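Flap endonuclease 1 (Desulfurococcus amylolyticus, PDB 3ORY) probably cleaves 5' flaps from branched DNA by hydrolysing a phosphodiester bond, as flap endonucleases do in DNA replication and repair. Local coordinates at residues D250-G255 with I291-Y296; I235-L240 with Y296-Q301; I243-G248 with G272-I277; Q162-A165 with A169-A172; D41-L46 with E99-E104. All coordinates share one frame; numbering follows the deposited sequence.

Contact 1: residues D250-G255 with I291-Y296. With PO4 (phosphate ion), chain D.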
# COMPACT_ATOMS: atom_id res chain seq x y z
N ASP A 250 11.45 6.78 6.24
CA ASP A 250 12.59 6.71 5.31
C ASP A 250 13.83 7.40 5.87
O ASP A 250 14.96 7.02 5.54
CB ASP A 250 12.24 7.38 3.97
CG ASP A 250 11.42 6.50 3.07
OD1 ASP A 250 11.53 5.24 3.15
OD2 ASP A 250 10.68 7.06 2.23
N TYR A 251 13.63 8.40 6.73
CA TYR A 251 14.74 9.20 7.27
C TYR A 251 15.34 8.59 8.55
O TYR A 251 16.34 9.10 9.06
CB TYR A 251 14.27 10.64 7.50
CG TYR A 251 13.71 11.22 6.22
CD1 TYR A 251 14.56 11.64 5.20
CD2 TYR A 251 12.34 11.26 6.00
CE1 TYR A 251 14.05 12.12 3.99
CE2 TYR A 251 11.81 11.74 4.81
CZ TYR A 251 12.68 12.17 3.81
OH TYR A 251 12.17 12.65 2.64
N ASN A 252 14.71 7.54 9.05
CA ASN A 252 15.18 6.81 10.24
C ASN A 252 14.49 5.44 10.24
O ASN A 252 13.63 5.18 11.06
CB ASN A 252 14.94 7.61 11.55
CG ASN A 252 13.46 7.71 11.95
OD1 ASN A 252 12.58 8.03 11.13
ND2 ASN A 252 13.19 7.46 13.24
N PRO A 253 14.88 4.56 9.29
CA PRO A 253 14.10 3.35 8.97
C PRO A 253 13.90 2.34 10.12
O PRO A 253 12.90 1.61 10.12
CB PRO A 253 14.87 2.69 7.81
CG PRO A 253 16.05 3.53 7.53
CD PRO A 253 16.05 4.75 8.40
N ASP A 254 14.81 2.32 11.08
CA ASP A 254 14.70 1.40 12.21
C ASP A 254 13.82 1.92 13.36
O ASP A 254 13.46 1.16 14.26
CB ASP A 254 16.08 1.04 12.74
CG ASP A 254 16.93 0.32 11.70
OD1 ASP A 254 16.36 -0.46 10.91
OD2 ASP A 254 18.16 0.54 11.69
N GLY A 255 13.46 3.20 13.31
CA GLY A 255 12.75 3.85 14.41
C GLY A 255 13.53 3.76 15.72
O GLY A 255 14.77 3.80 15.72
N ILE A 291 13.25 16.72 14.61
CA ILE A 291 12.52 17.96 14.33
C ILE A 291 12.49 18.26 12.83
O ILE A 291 11.44 18.61 12.28
CB ILE A 291 13.07 19.19 15.13
CG1 ILE A 291 12.89 18.96 16.64
CG2 ILE A 291 12.34 20.47 14.70
CD1 ILE A 291 13.48 20.06 17.55
N ALA A 292 13.62 18.09 12.17
CA ALA A 292 13.68 18.28 10.72
C ALA A 292 12.78 17.30 9.97
O ALA A 292 12.14 17.66 8.98
CB ALA A 292 15.14 18.18 10.22
N ILE A 293 12.72 16.05 10.44
CA ILE A 293 11.86 15.04 9.83
C ILE A 293 10.39 15.42 9.99
O ILE A 293 9.62 15.36 9.03
CB ILE A 293 12.10 13.62 10.40
CG1 ILE A 293 13.54 13.16 10.11
CG2 ILE A 293 11.13 12.63 9.78
CD1 ILE A 293 13.96 11.89 10.89
N LYS A 294 10.00 15.83 11.19
CA LYS A 294 8.65 16.33 11.43
C LYS A 294 8.29 17.49 10.50
O LYS A 294 7.24 17.47 9.82
CB LYS A 294 8.49 16.77 12.90
CG LYS A 294 7.09 17.34 13.21
CD LYS A 294 6.94 17.77 14.68
CE LYS A 294 7.71 19.07 14.97
NZ LYS A 294 7.53 19.55 16.39
N LYS A 295 9.15 18.50 10.45
CA LYS A 295 8.90 19.67 9.59
C LYS A 295 8.81 19.29 8.12
O LYS A 295 8.06 19.93 7.35
CB LYS A 295 9.95 20.77 9.80
CG LYS A 295 9.90 21.38 11.21
CD LYS A 295 10.92 22.53 11.34
CE LYS A 295 10.86 23.19 12.72
NZ LYS A 295 9.47 23.63 13.05
N TYR A 296 9.57 18.28 7.71
CA TYR A 296 9.46 17.78 6.34
C TYR A 296 8.09 17.15 6.09
O TYR A 296 7.42 17.45 5.10
CB TYR A 296 10.58 16.78 5.97
CG TYR A 296 10.36 16.28 4.57
CD1 TYR A 296 10.70 17.06 3.47
CD2 TYR A 296 9.72 15.05 4.34
CE1 TYR A 296 10.46 16.63 2.18
CE2 TYR A 296 9.46 14.62 3.05
CZ TYR A 296 9.84 15.41 1.97
OH TYR A 296 9.58 15.01 0.67
P PO4 D . 9.24 17.43 18.78
O1 PO4 D . 10.33 16.52 18.28
O2 PO4 D . 9.63 18.86 18.51
O3 PO4 D . 7.95 17.14 18.08
O4 PO4 D . 9.11 17.17 20.26
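Tyr-251, with CG anti to its carbonyl carbon (chi1 -55°), and Tyr-296, with CG anti to the backbone N (chi1 177°), swing their rings together so that the two side chains cross at about a right angle. Tyr-251 lies in the loop between helices 237-247 and 261-271, the pair that sequence and family identify as a helix-three-turn-helix motif; Tyr-296 belongs to helix 290-298. The rings form an offset edge-to-face pair, the edge of Tyr-251 directed at the face of Tyr-296, with centroids 5.5 Å apart and planes inclined at 64°. The hydroxyl overhangs that face, Tyr-251 OH lying 3.4 Å from Tyr-296 CE2. Both phenol oxygens are hydrogen-bonded to the carboxylate of Glu-166, one to each of its oxygens, which is likely to limit how far either ring can shift.

One helical turn back, Ile-293 slides past Tyr-251 in the opposite direction: its CD1 meets Tyr-251 CB at 3.6 Å, while its CG2 branch approaches the ring obliquely, 4.2 Å from Tyr-251 CD2. Asn-252 adds a looser touch, OD1 standing 4.1 Å from Ile-293 CD1. The amide of Asn-252 is held by Thr-249 OG1 at its oxygen and by Ile-245 O at its nitrogen. A type I turn from Asn-252 to Gly-255 then leads the loop away from the helix. On helix 290-298, Lys-294 bends at chi3 toward a bound phosphate ion, where its NZ donates to O3 at 3.0 Å and to O2 at 3.1 Å.

Contact 2: residues I235-L240 with Y296-Q301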
# COMPACT_ATOMS: atom_id res chain seq x y z
N ILE A 235 -4.91 14.17 19.81
CA ILE A 235 -3.54 14.57 19.42
C ILE A 235 -3.55 15.57 18.26
O ILE A 235 -4.53 15.66 17.52
CB ILE A 235 -2.65 13.34 19.04
CG1 ILE A 235 -3.23 12.59 17.83
CG2 ILE A 235 -2.47 12.39 20.23
CD1 ILE A 235 -2.31 11.50 17.29
N THR A 236 -2.46 16.32 18.12
CA THR A 236 -2.27 17.22 17.00
C THR A 236 -1.67 16.45 15.83
O THR A 236 -1.20 15.32 16.00
CB THR A 236 -1.30 18.36 17.37
OG1 THR A 236 -0.02 17.79 17.66
CG2 THR A 236 -1.82 19.16 18.59
N LEU A 237 -1.66 17.06 14.65
CA LEU A 237 -0.99 16.47 13.49
C LEU A 237 0.50 16.28 13.78
O LEU A 237 1.08 15.24 13.42
CB LEU A 237 -1.21 17.32 12.22
CG LEU A 237 -0.49 16.84 10.95
CD1 LEU A 237 -0.86 15.41 10.54
CD2 LEU A 237 -0.71 17.80 9.78
N GLU A 238 1.14 17.26 14.42
CA GLU A 238 2.56 17.10 14.80
C GLU A 238 2.77 15.87 15.70
O GLU A 238 3.73 15.12 15.51
CB GLU A 238 3.12 18.37 15.46
CG GLU A 238 3.42 19.47 14.44
CD GLU A 238 4.18 20.65 15.03
OE1 GLU A 238 4.86 20.47 16.07
OE2 GLU A 238 4.10 21.74 14.45
N ASN A 239 1.87 15.66 16.66
CA ASN A 239 1.88 14.45 17.50
C ASN A 239 1.80 13.19 16.65
O ASN A 239 2.54 12.24 16.88
CB ASN A 239 0.70 14.42 18.48
CG ASN A 239 0.76 15.50 19.57
OD1 ASN A 239 1.80 16.13 19.86
ND2 ASN A 239 -0.39 15.71 20.19
N LEU A 240 0.88 13.18 15.67
CA LEU A 240 0.73 12.00 14.78
C LEU A 240 2.01 11.72 13.99
O LEU A 240 2.46 10.57 13.88
CB LEU A 240 -0.45 12.19 13.81
CG LEU A 240 -0.78 10.97 12.93
CD1 LEU A 240 -1.32 9.81 13.80
CD2 LEU A 240 -1.75 11.29 11.82
N TYR A 296 9.57 18.28 7.71
CA TYR A 296 9.46 17.78 6.34
C TYR A 296 8.09 17.15 6.09
O TYR A 296 7.42 17.45 5.10
CB TYR A 296 10.58 16.78 5.97
CG TYR A 296 10.36 16.28 4.57
CD1 TYR A 296 10.70 17.06 3.47
CD2 TYR A 296 9.72 15.05 4.34
CE1 TYR A 296 10.46 16.63 2.18
CE2 TYR A 296 9.46 14.62 3.05
CZ TYR A 296 9.84 15.41 1.97
OH TYR A 296 9.58 15.01 0.67
N PHE A 297 7.66 16.27 7.00
CA PHE A 297 6.31 15.68 6.90
C PHE A 297 5.22 16.74 6.81
O PHE A 297 4.23 16.56 6.09
CB PHE A 297 6.04 14.70 8.05
CG PHE A 297 6.48 13.28 7.75
CD1 PHE A 297 5.54 12.30 7.42
CD2 PHE A 297 7.82 12.92 7.76
CE1 PHE A 297 5.93 10.98 7.11
CE2 PHE A 297 8.23 11.60 7.47
CZ PHE A 297 7.27 10.63 7.15
N LEU A 298 5.40 17.85 7.51
CA LEU A 298 4.45 18.97 7.44
C LEU A 298 4.46 19.66 6.09
O LEU A 298 3.43 20.15 5.66
CB LEU A 298 4.71 20.01 8.55
CG LEU A 298 4.37 19.60 10.00
CD1 LEU A 298 4.94 20.63 10.97
CD2 LEU A 298 2.87 19.44 10.18
N GLN A 299 5.62 19.73 5.44
CA GLN A 299 5.72 20.39 4.13
C GLN A 299 6.59 19.57 3.19
O GLN A 299 7.73 19.96 2.90
CB GLN A 299 6.30 21.80 4.27
CG GLN A 299 5.49 22.70 5.17
CD GLN A 299 5.75 24.15 4.93
OE1 GLN A 299 5.19 24.74 4.00
NE2 GLN A 299 6.61 24.75 5.76
N PRO A 300 6.07 18.42 2.73
CA PRO A 300 6.87 17.50 1.92
C PRO A 300 7.03 18.00 0.49
O PRO A 300 6.32 18.93 0.07
CB PRO A 300 6.05 16.21 1.94
CG PRO A 300 4.64 16.67 2.09
CD PRO A 300 4.70 17.89 2.96
N GLN A 301 7.97 17.41 -0.23
CA GLN A 301 8.17 17.76 -1.62
C GLN A 301 7.08 17.09 -2.45
O GLN A 301 7.06 15.87 -2.59
CB GLN A 301 9.56 17.34 -2.11
CG GLN A 301 9.95 17.99 -3.45
CD GLN A 301 10.07 19.50 -3.34
OE1 GLN A 301 10.69 20.03 -2.41
NE2 GLN A 301 9.44 20.20 -4.25
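Glu-238 OE1 forms a salt bridge with Lys-294 NZ, which probably steadies the carboxylate, while its other oxygen, OE2, lies against Leu-298. The distance from Glu-238 OE2 to Leu-298 CD1 is 3.7 Å. Glu-238 is extended beyond CG, and its aliphatic part shares in the packing, Glu-238 CG lying 4.0 Å from Leu-298 CD1. The two side chains cross at about a right angle: OE1 pairs with the lysine, whereas OE2 and CG both touch the CD1 methyl.

Leu-298 has its CG anti to the carbonyl carbon; chi1 of -70° directs CG to helix 237-247, where the two methyls take different partners. CD1 lies on Glu-238; Leu-298 CD2 meets Leu-237 CD2 at 4.0 Å as these leucines slide past each other in opposite directions.

The contact joins the start of helix 237-247, the first helix of the family's helix-three-turn-helix motif, to the end of helix 290-298. Thr-236 is the N-cap of the former: its OG1 accepts from Asn-239 N at 3.0 Å, with a nearly straight N-H...O angle of 164°. At the other helix end, Gln-299 is the first residue to leave helical angles. Beyond it the chain folds back on Tyr-296, whose OH accepts from Gln-301 N at 3.0 Å, while Pro-300 CA lies over one face of the tyrosine ring, offset toward the rim.

Contact 3: residues I243-G248 with G272-I277. With PO4 (phosphate ion), chain D.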
# COMPACT_ATOMS: atom_id res chain seq x y z
N ILE A 243 4.55 10.18 16.23
CA ILE A 243 4.30 8.75 16.40
C ILE A 243 4.98 7.97 15.27
O ILE A 243 5.68 6.98 15.52
CB ILE A 243 2.79 8.41 16.50
CG1 ILE A 243 2.20 8.97 17.80
CG2 ILE A 243 2.58 6.89 16.47
CD1 ILE A 243 0.67 9.00 17.82
N GLY A 244 4.81 8.46 14.04
CA GLY A 244 5.44 7.83 12.87
C GLY A 244 6.96 7.78 12.96
O GLY A 244 7.58 6.77 12.58
N ILE A 245 7.55 8.88 13.42
CA ILE A 245 9.00 9.00 13.57
C ILE A 245 9.52 7.99 14.61
O ILE A 245 10.59 7.38 14.41
CB ILE A 245 9.41 10.45 13.92
CG1 ILE A 245 9.16 11.38 12.71
CG2 ILE A 245 10.88 10.52 14.35
CD1 ILE A 245 9.25 12.89 13.01
N LEU A 246 8.77 7.79 15.68
CA LEU A 246 9.16 6.81 16.70
C LEU A 246 9.12 5.40 16.14
O LEU A 246 9.94 4.54 16.51
CB LEU A 246 8.26 6.91 17.94
CG LEU A 246 8.46 8.17 18.78
CD1 LEU A 246 7.55 8.13 20.01
CD2 LEU A 246 9.91 8.30 19.21
N LEU A 247 8.18 5.16 15.24
CA LEU A 247 8.04 3.86 14.59
C LEU A 247 9.08 3.65 13.47
O LEU A 247 9.54 2.52 13.25
CB LEU A 247 6.61 3.66 14.08
CG LEU A 247 5.51 3.70 15.16
CD1 LEU A 247 4.15 3.47 14.50
CD2 LEU A 247 5.77 2.65 16.25
N GLY A 248 9.43 4.73 12.79
CA GLY A 248 10.46 4.69 11.76
C GLY A 248 9.99 5.12 10.38
O GLY A 248 9.00 4.61 9.86
N GLY A 272 4.23 15.45 25.23
CA GLY A 272 3.87 16.51 24.28
C GLY A 272 4.79 16.56 23.07
O GLY A 272 5.07 17.63 22.54
N GLY A 273 5.24 15.40 22.61
CA GLY A 273 6.16 15.34 21.47
C GLY A 273 7.29 14.37 21.75
O GLY A 273 7.19 13.53 22.64
N ILE A 274 8.38 14.51 21.01
CA ILE A 274 9.52 13.61 21.15
C ILE A 274 10.63 14.21 22.01
O ILE A 274 11.25 13.49 22.80
CB ILE A 274 10.08 13.18 19.77
CG1 ILE A 274 9.10 12.23 19.07
CG2 ILE A 274 11.43 12.48 19.92
CD1 ILE A 274 9.47 11.92 17.60
N GLU A 275 10.90 15.50 21.85
CA GLU A 275 12.11 16.11 22.43
C GLU A 275 12.18 16.07 23.96
O GLU A 275 13.28 16.08 24.54
CB GLU A 275 12.34 17.54 21.91
CG GLU A 275 12.85 17.62 20.45
CD GLU A 275 14.13 16.80 20.17
OE1 GLU A 275 14.73 16.98 19.09
OE2 GLU A 275 14.55 15.97 21.01
N LYS A 276 11.01 16.00 24.61
CA LYS A 276 10.91 15.95 26.07
C LYS A 276 10.86 14.52 26.64
O LYS A 276 11.01 14.34 27.86
CB LYS A 276 9.70 16.74 26.55
CG LYS A 276 9.85 18.23 26.40
CD LYS A 276 8.57 18.94 26.79
CE LYS A 276 8.86 20.37 27.18
NZ LYS A 276 7.66 20.96 27.84
N ILE A 277 10.61 13.52 25.79
CA ILE A 277 10.64 12.11 26.22
C ILE A 277 11.99 11.87 26.90
O ILE A 277 13.03 12.22 26.33
CB ILE A 277 10.41 11.12 25.03
CG1 ILE A 277 9.03 11.32 24.40
CG2 ILE A 277 10.56 9.64 25.48
CD1 ILE A 277 8.77 10.46 23.16
P PO4 D . 9.24 17.43 18.78
O1 PO4 D . 10.33 16.52 18.28
O2 PO4 D . 9.63 18.86 18.51
O3 PO4 D . 7.95 17.14 18.08
O4 PO4 D . 9.11 17.17 20.26
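Ile-274 runs from a phosphate ion into the flank of helix 237-247. Its CB lies 3.7 Å from phosphate O1. Next along the chain, CG1, anti to the carbonyl carbon (chi1 -70°), passes Leu-246 with 4.0 Å to CD2, the two side chains sliding past each other in opposite directions. At the tip, Ile-274 CD1 reaches Ile-245 CG2 at 3.8 Å, crossing that branch at a slant, and it also touches the CD2 methyl of Leu-246. The other methyl of Leu-246, CD1, meets Ile-277 CD1 tip to tip at 4.1 Å. An alanine at Leu-246 is likely to leave both Ile-274 CG1 and the tip of Ile-277 without one of their packing partners, opening a gap beside the helix.

The backbone behind these isoleucines holds the anion. Ile-274 N and Glu-275 N both donate to phosphate O4 at 2.9 Å, the second almost straight at 177°, the first bent to 137°. The backbone angles of Gly-273 call for glycine, since a CB would jam against Gly-272 O; it would also clash with phosphate O4. A type I turn from Ile-274 to Ile-277 then brings Ile-277 back to the helix.

The four side chains that touch, Ile-245, Leu-246, Ile-274 and Ile-277, are buried. The segment 272-277 follows helix 261-271, second helix of the helix-three-turn-helix motif; Val-268 of that helix also packs on Leu-246, and Ile-293 of helix 290-298 packs on Ile-245, so helix 237-247 is flanked by both.

Contact 4: residues Q162-A165 with A169-A172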
# COMPACT_ATOMS: atom_id res chain seq x y z
N GLN A 162 3.68 11.01 -11.57
CA GLN A 162 5.06 10.95 -11.12
C GLN A 162 5.25 11.90 -9.95
O GLN A 162 5.26 13.12 -10.12
CB GLN A 162 6.03 11.32 -12.26
CG GLN A 162 7.51 11.17 -11.88
CD GLN A 162 7.80 9.80 -11.30
OE1 GLN A 162 7.75 8.81 -12.03
NE2 GLN A 162 8.09 9.73 -9.99
N ALA A 163 5.38 11.35 -8.75
CA ALA A 163 5.68 12.16 -7.57
C ALA A 163 7.14 12.60 -7.63
O ALA A 163 7.99 11.83 -8.09
CB ALA A 163 5.44 11.34 -6.32
N PRO A 164 7.44 13.85 -7.21
CA PRO A 164 8.84 14.26 -7.10
C PRO A 164 9.61 13.48 -6.03
O PRO A 164 10.82 13.24 -6.18
CB PRO A 164 8.75 15.75 -6.71
CG PRO A 164 7.41 15.91 -6.09
CD PRO A 164 6.52 14.94 -6.85
N ALA A 165 8.92 13.09 -4.96
CA ALA A 165 9.54 12.39 -3.83
C ALA A 165 8.60 11.28 -3.35
O ALA A 165 8.20 10.46 -4.16
CB ALA A 165 9.90 13.39 -2.69
N ALA A 169 3.16 11.02 0.03
CA ALA A 169 3.04 12.49 0.19
C ALA A 169 2.30 13.14 -0.97
O ALA A 169 1.47 14.03 -0.76
CB ALA A 169 4.45 13.11 0.33
N GLN A 170 2.65 12.73 -2.19
CA GLN A 170 1.96 13.22 -3.38
C GLN A 170 0.49 12.79 -3.40
O GLN A 170 -0.38 13.59 -3.77
CB GLN A 170 2.66 12.75 -4.67
CG GLN A 170 2.05 13.34 -5.96
CD GLN A 170 2.21 14.84 -6.07
OE1 GLN A 170 3.23 15.39 -5.64
NE2 GLN A 170 1.21 15.51 -6.64
N ALA A 171 0.22 11.55 -2.98
CA ALA A 171 -1.16 11.08 -2.84
C ALA A 171 -1.95 11.99 -1.90
O ALA A 171 -3.03 12.47 -2.26
CB ALA A 171 -1.20 9.62 -2.33
N ALA A 172 -1.39 12.25 -0.71
CA ALA A 172 -2.01 13.16 0.27
C ALA A 172 -2.27 14.54 -0.32
O ALA A 172 -3.34 15.13 -0.10
CB ALA A 172 -1.13 13.29 1.53
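Ala-163 and Pro-164, in the loop that joins strand 160-162 to helix 167-176, lie against Gln-170 of that helix, at the start of a beta-alpha-beta crossover in the central sheet of the nuclease, where strand 160-162 pairs in parallel with strand 88-93. Gln-162 ends the strand and points away from the helix. Its amide curls along the chain to the next residue, NE2 donating to Ala-163 O at 2.8 Å with an angle of 166°. The acceptor lies in the plane of the amide, and the same nitrogen also meets Asp-94 O, while OE1 is bonded to Lys-150 NZ; the group is therefore held at both its ends.

Ala-163 comes next and turns its methyl to the helix. CB is 3.5 Å from Gln-170 CB, a tight fit between two small aliphatic groups, and 4.0 Å from Gln-170 CG. Val-92 of strand 88-93 touches both residues, so the pair packs directly on the sheet.

Pro-164 follows, its ring crossing the side chain of Gln-170 at about a right angle. Gln-170 starts with CG anti to the backbone N (chi1 -175°) and then bends at chi2, which carries its amide round to the proline. The amide of this buried residue looks elsewhere for its oxygen's partner: Thr-303 N donates to OE1, tying the helix to the chain beyond helix 290-298. That same oxygen, Gln-170 OE1, lies 3.5 Å from Pro-164 CD.

Contact 5: residues D41-L46 with E99-E104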
# COMPACT_ATOMS: atom_id res chain seq x y z
N ASP A 41 -1.44 4.67 -3.93
CA ASP A 41 0.01 4.66 -3.87
C ASP A 41 0.51 3.44 -4.64
O ASP A 41 0.09 2.31 -4.38
CB ASP A 41 0.53 4.66 -2.44
CG ASP A 41 2.03 4.75 -2.39
OD1 ASP A 41 2.56 5.88 -2.49
OD2 ASP A 41 2.68 3.70 -2.29
N GLY A 42 1.38 3.71 -5.60
CA GLY A 42 1.86 2.71 -6.55
C GLY A 42 2.69 1.61 -5.92
O GLY A 42 2.36 0.44 -6.05
N TYR A 43 3.76 1.97 -5.21
CA TYR A 43 4.65 0.97 -4.61
C TYR A 43 3.91 0.10 -3.61
O TYR A 43 4.09 -1.11 -3.59
CB TYR A 43 5.90 1.62 -3.96
CG TYR A 43 6.92 2.19 -4.93
CD1 TYR A 43 6.63 2.32 -6.29
CD2 TYR A 43 8.16 2.64 -4.48
CE1 TYR A 43 7.57 2.86 -7.18
CE2 TYR A 43 9.11 3.18 -5.36
CZ TYR A 43 8.80 3.29 -6.71
OH TYR A 43 9.71 3.83 -7.59
N ASN A 44 3.06 0.72 -2.78
CA ASN A 44 2.35 -0.06 -1.76
C ASN A 44 1.43 -1.09 -2.41
O ASN A 44 1.39 -2.24 -1.97
CB ASN A 44 1.55 0.83 -0.81
CG ASN A 44 1.24 0.13 0.49
OD1 ASN A 44 2.01 0.23 1.46
ND2 ASN A 44 0.13 -0.60 0.52
N ALA A 45 0.70 -0.67 -3.45
CA ALA A 45 -0.16 -1.60 -4.18
C ALA A 45 0.64 -2.74 -4.78
O ALA A 45 0.24 -3.89 -4.69
CB ALA A 45 -0.98 -0.86 -5.27
N LEU A 46 1.78 -2.43 -5.41
CA LEU A 46 2.58 -3.48 -6.04
C LEU A 46 3.10 -4.47 -5.01
O LEU A 46 3.15 -5.67 -5.27
CB LEU A 46 3.73 -2.88 -6.89
CG LEU A 46 3.27 -2.02 -8.07
CD1 LEU A 46 4.47 -1.44 -8.85
CD2 LEU A 46 2.37 -2.79 -9.02
N GLU A 99 14.31 0.23 -4.98
CA GLU A 99 15.59 -0.21 -4.39
C GLU A 99 16.18 0.81 -3.43
O GLU A 99 17.07 0.47 -2.65
CB GLU A 99 16.63 -0.56 -5.46
CG GLU A 99 16.23 -1.72 -6.38
CD GLU A 99 15.47 -1.24 -7.61
OE1 GLU A 99 14.91 -0.12 -7.59
OE2 GLU A 99 15.44 -1.98 -8.61
N LEU A 100 15.71 2.05 -3.49
CA LEU A 100 16.29 3.11 -2.68
C LEU A 100 15.29 3.69 -1.68
O LEU A 100 15.48 4.79 -1.19
CB LEU A 100 16.88 4.21 -3.58
CG LEU A 100 17.93 3.74 -4.59
CD1 LEU A 100 18.37 4.91 -5.47
CD2 LEU A 100 19.13 3.09 -3.88
N LYS A 101 14.24 2.92 -1.39
CA LYS A 101 13.23 3.31 -0.41
C LYS A 101 13.60 2.67 0.92
O LYS A 101 13.35 1.47 1.13
CB LYS A 101 11.85 2.83 -0.86
CG LYS A 101 11.30 3.59 -2.08
CD LYS A 101 10.94 5.02 -1.68
CE LYS A 101 9.66 5.07 -0.86
NZ LYS A 101 9.47 6.47 -0.36
N ALA A 102 14.19 3.45 1.82
CA ALA A 102 14.82 2.89 3.01
C ALA A 102 13.84 2.19 3.97
O ALA A 102 14.14 1.12 4.49
CB ALA A 102 15.65 3.95 3.74
N ARG A 103 12.67 2.79 4.18
CA ARG A 103 11.70 2.16 5.07
C ARG A 103 11.14 0.86 4.47
O ARG A 103 11.04 -0.15 5.17
CB ARG A 103 10.59 3.13 5.50
CG ARG A 103 9.49 2.50 6.38
CD ARG A 103 10.02 2.03 7.76
NE ARG A 103 8.92 1.66 8.64
CZ ARG A 103 9.04 1.35 9.93
NH1 ARG A 103 7.96 1.05 10.65
NH2 ARG A 103 10.23 1.34 10.50
N GLU A 104 10.80 0.87 3.18
CA GLU A 104 10.28 -0.35 2.54
C GLU A 104 11.29 -1.48 2.66
O GLU A 104 10.91 -2.63 2.87
CB GLU A 104 9.95 -0.13 1.06
CG GLU A 104 8.72 0.71 0.80
CD GLU A 104 8.51 0.98 -0.69
OE1 GLU A 104 9.36 0.57 -1.53
OE2 GLU A 104 7.49 1.61 -1.02
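Tyr-43 meets Glu-104 and Lys-101 along one edge of its ring, close to the ring plane. Glu-104 OE2 is 3.3 Å from Tyr-43 CB and 3.7 Å from Tyr-43 CD2, and OE1 is 3.8 Å from CD2. The side chains cross at about a right angle, and the carboxylate plane is turned 53° from the ring. Farther along the edge, Lys-101 CG lies 4.0 Å from Tyr-43 CE2, so carboxylate and lysine stem share the CD2-CE2 side.

In the next shell, Tyr-43 OH is hydrogen-bonded to Lys-96 O, anchoring the far end of the ring. Lys-101, bent at chi2 and chi3, leaves its stem on the tyrosine while NZ makes salt bridges to Asp-94 and Asp-250. Glu-104, extended beyond CG (chi2 175°), spans from helix 102-125 to the start of helix 42-52. Asp-41, the N-cap there, accepts from Asn-44 N through OD2 at 3.0 Å, with the N-H nearly along the C-O axis. A leucine at Tyr-43 would probably leave Lys-96 O without its hydroxyl mate and open a gap beside the stem of Lys-101.

This buried contact joins two helices that both begin near the C-terminal ends of parallel strands. OE2 of Glu-104, at the C-H edge of the ring, is probably in a favourable electrostatic setting. Asp-41 OD2 is 5.4 Å from Glu-104 OE2, and Glu-168 is close to Asp-41 too. A phosphate ion, probably from the crystallisation liquor, lies close to these acids, a gathering consistent with the metal-dependent chemistry of this nuclease family.

Overall arrangement
From the N terminus, contact 5 closes first, bringing the starts of helices 42-52 and 102-125 together beside the central sheet. Contact 4 then closes a very short loop between strand 160-162 and helix 167-176. The remaining three follow in the C-terminal helical part. Contact 2, from 235-240 to 296-301, encloses contacts 1 and 3, and these two cross: 243-248 opens before 250-255, and 272-277 comes before 291-296. Contact 2 joins helices 237-247 and 290-298 directly, and contacts 1 and 3 attach each to an intervening loop. Links back to the nuclease core run through helices 102-125 and 167-176: Arg-103 meets Asp-250 and Pro-253, and Ala-169 packs on Pro-300.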